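Local coordinates for sterol regulatory element-binding protein cleavage-activating protein (Schizosaccharomyces pombe, PDB 4YHC), which escorts the transcription factor precursor sre1 for processing when sterol or oxygen is low, the part described here being its WD40 domain, at residues Leu238-Ser242 and Gly243-Ile247; Pro262-Val265 and Asn266-Ser269; Met414-Gln417 and Ser418-Lys421. The protein carries 9 engineered substitutions. All coordinates share one frame; numbering follows the deposited sequence.

How the contacts relate
Followed from the N terminus, the three contacts come one after another along the chain; none nests in or crosses another. Contact 1 closes the turn between strands 235-239 and 243-248, the inner pair of a four-stranded antiparallel sheet. Contact 2 closes a beta turn in the loop that leads from the last strand of that sheet, 253-259, to strand 269-278 of the next. These two touch: Val244 and Ala239 of contact 1 pack on Phe268 and Ile263 of contact 2, so hairpin and connecting loop share apolar packing. Contact 3 closes the hairpin between strands 406-416 and 421-432; its nearest atoms stay about 9 Å from contact 2.

Contact 1: Leu238-Ser242 and Gly243-Ile247; sequences LARDS and GVDMI
Arg240 and Asp245 meet beside the turn of a tight hairpin in a two-pronged salt bridge. The guanidinium comes side-on, NE giving its hydrogen to Asp245 OD2 at 2.9 Å while NH2 reaches Asp245 OD1, also at 2.9 Å. Both bonds are nearly straight, and both oxygens lie close to the guanidinium plane. The carboxylate is turned 39° against that plane: OD1 is met on its syn side, whereas OD2 is approached from above. Arg240 reaches this position because its CG sits between the backbone N and the carbonyl carbon (chi1 45°), after which the chain runs extended to NE and lays the guanidinium over Gly243. Asp245 has CG anti to its own carbonyl carbon (chi1 -61°), which brings the carboxylate across the end of the arginine. Second partners hold both groups: Glu222 pairs with Arg240 NH1, while Ser257 and the backbone N of Asn216 bond the two carboxylate oxygens. Such sharing of a buried charge pair probably keeps both side chains ionised. Beneath it, Leu238 N bonds to Asp245 O at 2.8 Å, Asp245 N returns to Leu238 O, and Arg240 N bonds to Gly243 O at 2.9 Å. Across the non-hydrogen-bonded pair, Val244 CG2 lies 4.1 Å from Ala239 CB, on the face away from the salt bridge. At the backbone angles of Gly243 a side chain would jam against the carbonyl of Ser242. This is a beta hairpin joining the two central strands of a four-stranded antiparallel sheet, the blade architecture of a WD40 propeller.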
loop_
_atom_site.group_PDB
_atom_site.type_symbol
_atom_site.label_atom_id
_atom_site.label_comp_id
_atom_site.label_asym_id
_atom_site.label_seq_id
_atom_site.Cartn_x
_atom_site.Cartn_y
_atom_site.Cartn_z
ATOM N N LEU A 238 -0.059 15.146 -3.936
ATOM C CA LEU A 238 -0.005 15.997 -2.746
ATOM C C LEU A 238 -1.461 16.399 -2.400
ATOM O O LEU A 238 -2.073 17.094 -3.136
ATOM C CB LEU A 238 0.810 17.238 -3.036
ATOM C CG LEU A 238 1.281 18.179 -1.880
ATOM C CD1 LEU A 238 0.629 19.536 -1.942
ATOM C CD2 LEU A 238 1.111 17.686 -0.461
ATOM N N ALA A 239 -2.003 15.892 -1.315
ATOM C CA ALA A 239 -3.338 16.139 -0.883
ATOM C C ALA A 239 -3.321 17.341 0.059
ATOM O O ALA A 239 -2.442 17.480 0.872
ATOM C CB ALA A 239 -3.862 14.982 -0.115
ATOM N N ARG A 240 -4.280 18.226 -0.127
ATOM C CA ARG A 240 -4.382 19.470 0.682
ATOM C C ARG A 240 -5.885 19.539 0.995
ATOM O O ARG A 240 -6.525 18.453 1.176
ATOM C CB ARG A 240 -3.796 20.698 -0.064
ATOM C CG ARG A 240 -4.189 20.839 -1.524
ATOM C CD ARG A 240 -3.470 22.019 -2.238
ATOM N NE ARG A 240 -3.783 21.978 -3.656
ATOM C CZ ARG A 240 -4.979 22.173 -4.209
ATOM N NH1 ARG A 240 -6.029 22.596 -3.498
ATOM N NH2 ARG A 240 -5.137 21.937 -5.512
ATOM N N ASP A 241 -6.457 20.727 1.161
ATOM C CA ASP A 241 -7.834 20.812 1.714
ATOM C C ASP A 241 -8.926 21.006 0.698
ATOM O O ASP A 241 -10.061 20.762 1.009
ATOM C CB ASP A 241 -7.877 21.869 2.836
ATOM C CG ASP A 241 -7.611 21.237 4.251
ATOM O OD1 ASP A 241 -7.874 20.017 4.480
ATOM O OD2 ASP A 241 -7.115 21.941 5.110
ATOM N N SER A 242 -8.625 21.495 -0.504
ATOM C CA SER A 242 -9.626 21.542 -1.590
ATOM C C SER A 242 -9.211 20.733 -2.806
ATOM O O SER A 242 -9.793 20.844 -3.907
ATOM C CB SER A 242 -9.962 22.987 -2.032
ATOM O OG SER A 242 -8.804 23.647 -2.525
ATOM N N GLY A 243 -8.251 19.838 -2.615
ATOM C CA GLY A 243 -7.887 18.913 -3.699
ATOM C C GLY A 243 -6.548 18.210 -3.585
ATOM O O GLY A 243 -5.939 18.174 -2.513
ATOM N N VAL A 244 -6.140 17.604 -4.709
ATOM C CA VAL A 244 -4.907 16.886 -4.764
ATOM C C VAL A 244 -4.166 17.302 -6.016
ATOM O O VAL A 244 -4.726 17.220 -7.103
ATOM C CB VAL A 244 -5.095 15.371 -4.839
ATOM C CG1 VAL A 244 -3.716 14.698 -4.788
ATOM C CG2 VAL A 244 -5.906 14.867 -3.669
ATOM N N ASP A 245 -2.900 17.701 -5.844
ATOM C CA ASP A 245 -2.020 18.024 -6.980
ATOM C C ASP A 245 -1.179 16.809 -7.388
ATOM O O ASP A 245 -0.548 16.141 -6.500
ATOM C CB ASP A 245 -1.122 19.164 -6.585
ATOM C CG ASP A 245 -1.935 20.411 -6.233
ATOM O OD1 ASP A 245 -2.971 20.676 -6.871
ATOM O OD2 ASP A 245 -1.556 21.097 -5.316
ATOM N N MET A 246 -1.218 16.526 -8.707
ATOM C CA MET A 246 -0.588 15.358 -9.295
ATOM C C MET A 246 0.655 15.895 -10.015
ATOM O O MET A 246 0.533 16.698 -10.922
ATOM C CB MET A 246 -1.519 14.612 -10.213
ATOM C CG MET A 246 -0.820 13.367 -10.822
ATOM S SD MET A 246 -1.909 12.363 -11.777
ATOM C CE MET A 246 -1.696 13.228 -13.339
ATOM N N ILE A 247 1.838 15.527 -9.517
ATOM C CA ILE A 247 3.074 16.136 -9.918
ATOM C C ILE A 247 4.009 15.110 -10.607
ATOM O O ILE A 247 4.168 13.981 -10.130
ATOM C CB ILE A 247 3.737 16.675 -8.694
ATOM C CG1 ILE A 247 2.860 17.752 -8.032
ATOM C CG2 ILE A 247 5.132 17.142 -8.988
ATOM C CD1 ILE A 247 3.333 18.158 -6.676
#

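Contact 2: Pro262-Val265 and Asn266-Ser269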
loop_
_atom_site.group_PDB
_atom_site.type_symbol
_atom_site.label_atom_id
_atom_site.label_comp_id
_atom_site.label_asym_id
_atom_site.label_seq_id
_atom_site.Cartn_x
_atom_site.Cartn_y
_atom_site.Cartn_z
ATOM N N PRO A 262 -12.053 18.388 2.037
ATOM C CA PRO A 262 -10.983 18.378 2.946
ATOM C C PRO A 262 -10.660 16.954 3.351
ATOM O O PRO A 262 -11.559 16.182 3.605
ATOM C CB PRO A 262 -11.538 19.140 4.149
ATOM C CG PRO A 262 -12.611 20.020 3.585
ATOM C CD PRO A 262 -13.201 19.246 2.508
ATOM N N ILE A 263 -9.381 16.655 3.443
ATOM C CA ILE A 263 -8.884 15.268 3.612
ATOM C C ILE A 263 -8.236 15.192 4.964
ATOM O O ILE A 263 -7.496 16.071 5.379
ATOM C CB ILE A 263 -7.900 14.934 2.470
ATOM C CG1 ILE A 263 -8.696 14.699 1.203
ATOM C CG2 ILE A 263 -6.985 13.713 2.771
ATOM C CD1 ILE A 263 -7.841 14.742 -0.036
ATOM N N LYS A 264 -8.534 14.154 5.699
ATOM C CA LYS A 264 -7.890 13.918 6.966
ATOM C C LYS A 264 -6.456 13.527 6.842
ATOM O O LYS A 264 -6.103 12.732 5.997
ATOM C CB LYS A 264 -8.664 12.847 7.701
ATOM C CG LYS A 264 -8.250 12.714 9.123
ATOM C CD LYS A 264 -9.320 11.930 9.877
ATOM C CE LYS A 264 -8.831 11.516 11.253
ATOM N NZ LYS A 264 -8.163 12.717 11.868
ATOM N N VAL A 265 -5.593 14.135 7.643
ATOM C CA VAL A 265 -4.207 13.895 7.553
ATOM C C VAL A 265 -3.858 12.376 7.559
ATOM O O VAL A 265 -4.450 11.559 8.229
ATOM C CB VAL A 265 -3.396 14.695 8.616
ATOM C CG1 VAL A 265 -3.763 14.158 10.010
ATOM C CG2 VAL A 265 -1.918 14.457 8.343
ATOM N N ASN A 266 -2.958 12.004 6.683
ATOM C CA ASN A 266 -2.509 10.627 6.550
ATOM C C ASN A 266 -3.520 9.588 6.213
ATOM O O ASN A 266 -3.400 8.436 6.627
ATOM C CB ASN A 266 -1.822 10.212 7.832
ATOM C CG ASN A 266 -0.348 10.186 7.654
ATOM O OD1 ASN A 266 0.177 9.510 6.724
ATOM N ND2 ASN A 266 0.347 10.890 8.501
ATOM N N THR A 267 -4.574 9.946 5.517
ATOM C CA THR A 267 -5.558 8.908 5.196
ATOM C C THR A 267 -5.771 8.660 3.713
ATOM O O THR A 267 -6.702 7.946 3.388
ATOM C CB THR A 267 -6.919 9.251 5.804
ATOM O OG1 THR A 267 -7.410 10.480 5.182
ATOM C CG2 THR A 267 -6.737 9.478 7.358
ATOM N N PHE A 268 -4.937 9.250 2.866
ATOM C CA PHE A 268 -5.098 9.287 1.449
ATOM C C PHE A 268 -4.297 8.171 0.714
ATOM O O PHE A 268 -3.119 7.992 0.965
ATOM C CB PHE A 268 -4.629 10.656 0.955
ATOM C CG PHE A 268 -4.800 10.892 -0.542
ATOM C CD1 PHE A 268 -6.002 11.300 -1.074
ATOM C CD2 PHE A 268 -3.736 10.796 -1.400
ATOM C CE1 PHE A 268 -6.155 11.560 -2.419
ATOM C CE2 PHE A 268 -3.870 10.995 -2.762
ATOM C CZ PHE A 268 -5.086 11.382 -3.284
ATOM N N SER A 269 -4.917 7.479 -0.216
ATOM C CA SER A 269 -4.162 6.592 -1.098
ATOM C C SER A 269 -4.742 6.642 -2.501
ATOM O O SER A 269 -5.851 7.227 -2.732
ATOM C CB SER A 269 -4.095 5.171 -0.534
ATOM O OG SER A 269 -5.372 4.680 -0.446
#
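Thr267 folds back on Lys264, and its hydroxyl OG1 donates to Lys264 O at 2.7 Å, approaching 30° out of the carbonyl plane. The same carbonyl takes a weak second bond from Thr267 N at 3.2 Å, closing a type II beta turn over Val265 and Asn266. With OG1 held between the backbone N and the carbonyl carbon (chi1 64°), the hydroxyl faces the start of the turn and the methyl CG2 lies 3.2 Å from Val265 O. Lys264 CB crosses the threonine beside OG1. At the exposed corner the Val265 methyl CG2, anti to its own backbone N, lies 3.1 Å from Asn266 N, and Asn266 CB sits 3.0 Å from Val265 O. Asn266 takes the positive phi (60°) that the turn needs at its third position. Behind the turn, Ile263 CD1 rests obliquely against the ring of Phe268, 4.0 Å from CD1, and both side chains also pack on Val244. Replacing Thr267 by an alanine removes OG1, so Lys264 O would probably lose the shorter of its two bonds from Thr267, and Thr292 N the oxygen it binds. The chemistry is thus split: one carbonyl, held by a hydroxyl and more weakly by an amide, ties the two ends of the exposed corner, while an apolar pair anchors its base in the buried interior.

Contact 3: Met414-Gln417 and Ser418-Lys421; sequences MYSQ and SEKK
Ser416 O is gripped by two successive backbone amides, at the end of the loop and the start of the returning strand. Lys420 N reaches it at 2.9 Å in a bent, weak bond, and Lys421 N at 3.3 Å in a straighter one that lies in the carbonyl plane on a lone pair. In the other direction Ser416 N gives a nearly linear bond, 2.8 Å long, to Lys421 O, so two successive residues face a single residue of strand 406-416. Lys420 takes up the left-handed backbone conformation (phi 60°) that allows this doubling. The hydroxyl of Ser416, anti to its backbone N (chi1 174°), lies near the carboxylate of Glu419, OG 3.2 Å from Glu419 OE1, at best a weak bond, since its one proton has another acceptor within reach. A water 2.7 Å from Ser416 OG also accepts a bond from Ser418 N, linking the strand end to the loop. Tyr415 runs alongside Lys420, both side chains pointing the same way. Its CG is anti to the backbone N (chi1 -177°), which carries the ring along the turn until OH lies 3.5 Å from Lys420 CA and 3.7 Å from Lys420 CB. Lys421 O meets this ring obliquely, 3.6 Å from CD1, and the ring also stacks with His347. Gln417 is held outside the turn: NE2 bonds to Gly361 O. Lys420 and Lys421 facing Ser416 form a G1 beta bulge, here closing the hairpin between antiparallel strands 406-416 and 421-432 of the WD40 domain, the turn lying within the predicted fifth WD repeat.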
loop_
_atom_site.group_PDB
_atom_site.type_symbol
_atom_site.label_atom_id
_atom_site.label_comp_id
_atom_site.label_asym_id
_atom_site.label_seq_id
_atom_site.Cartn_x
_atom_site.Cartn_y
_atom_site.Cartn_z
ATOM N N MET A 414 -18.701 -6.157 -1.621
ATOM C CA MET A 414 -17.820 -5.605 -2.619
ATOM C C MET A 414 -18.521 -4.617 -3.453
ATOM O O MET A 414 -19.725 -4.675 -3.603
ATOM C CB MET A 414 -17.280 -6.720 -3.501
ATOM C CG MET A 414 -18.328 -7.579 -4.215
ATOM S SD MET A 414 -17.673 -8.510 -5.698
ATOM C CE MET A 414 -17.064 -7.246 -6.783
ATOM N N TYR A 415 -17.764 -3.695 -4.012
ATOM C CA TYR A 415 -18.257 -2.746 -4.954
ATOM C C TYR A 415 -17.290 -2.694 -6.155
ATOM O O TYR A 415 -16.078 -2.434 -5.992
ATOM C CB TYR A 415 -18.376 -1.357 -4.312
ATOM C CG TYR A 415 -18.978 -0.296 -5.237
ATOM C CD1 TYR A 415 -20.344 -0.344 -5.580
ATOM C CD2 TYR A 415 -18.197 0.724 -5.750
ATOM C CE1 TYR A 415 -20.905 0.608 -6.439
ATOM C CE2 TYR A 415 -18.730 1.655 -6.615
ATOM C CZ TYR A 415 -20.085 1.607 -6.941
ATOM O OH TYR A 415 -20.573 2.552 -7.795
ATOM N N SER A 416 -17.830 -2.923 -7.359
ATOM C CA SER A 416 -17.055 -2.815 -8.587
ATOM C C SER A 416 -17.215 -1.400 -9.098
ATOM O O SER A 416 -18.335 -1.026 -9.531
ATOM C CB SER A 416 -17.582 -3.817 -9.616
ATOM O OG SER A 416 -16.925 -3.607 -10.854
ATOM N N GLN A 417 -16.139 -0.596 -9.007
ATOM C CA GLN A 417 -16.234 0.816 -9.289
ATOM C C GLN A 417 -16.527 1.059 -10.758
ATOM O O GLN A 417 -17.136 2.091 -11.077
ATOM C CB GLN A 417 -14.959 1.576 -8.945
ATOM C CG GLN A 417 -14.451 1.346 -7.541
ATOM C CD GLN A 417 -13.980 2.575 -6.811
ATOM O OE1 GLN A 417 -14.766 3.483 -6.603
ATOM N NE2 GLN A 417 -12.704 2.548 -6.275
ATOM N N SER A 418 -16.120 0.160 -11.651
ATOM C CA SER A 418 -16.299 0.457 -13.066
ATOM C C SER A 418 -17.684 0.017 -13.584
ATOM O O SER A 418 -18.226 0.644 -14.461
ATOM C CB SER A 418 -15.219 -0.181 -13.932
ATOM O OG SER A 418 -15.399 -1.595 -13.974
ATOM N N GLU A 419 -18.259 -1.046 -13.060
ATOM C CA GLU A 419 -19.593 -1.427 -13.462
ATOM C C GLU A 419 -20.679 -0.854 -12.564
ATOM O O GLU A 419 -21.850 -1.076 -12.853
ATOM C CB GLU A 419 -19.733 -2.921 -13.418
ATOM C CG GLU A 419 -18.581 -3.664 -14.032
ATOM C CD GLU A 419 -18.587 -5.099 -13.558
ATOM O OE1 GLU A 419 -19.114 -5.319 -12.457
ATOM O OE2 GLU A 419 -18.086 -6.006 -14.266
ATOM N N LYS A 420 -20.289 -0.190 -11.465
ATOM C CA LYS A 420 -21.214 0.385 -10.459
ATOM C C LYS A 420 -22.127 -0.641 -9.795
ATOM O O LYS A 420 -23.320 -0.424 -9.596
ATOM C CB LYS A 420 -21.992 1.571 -11.023
ATOM C CG LYS A 420 -21.071 2.651 -11.601
ATOM C CD LYS A 420 -21.711 3.532 -12.687
ATOM C CE LYS A 420 -22.060 4.951 -12.224
ATOM N NZ LYS A 420 -23.534 5.181 -12.131
ATOM N N LYS A 421 -21.526 -1.752 -9.425
ATOM C CA LYS A 421 -22.246 -2.898 -8.969
ATOM C C LYS A 421 -21.788 -3.269 -7.570
ATOM O O LYS A 421 -20.597 -3.466 -7.343
ATOM C CB LYS A 421 -22.008 -4.072 -9.936
ATOM C CG LYS A 421 -22.792 -5.357 -9.587
ATOM C CD LYS A 421 -24.313 -5.130 -9.468
ATOM C CE LYS A 421 -25.052 -6.267 -8.742
ATOM N NZ LYS A 421 -25.147 -7.468 -9.634
HETATM O O HOH W 1 -14.434 -2.564 -11.269
#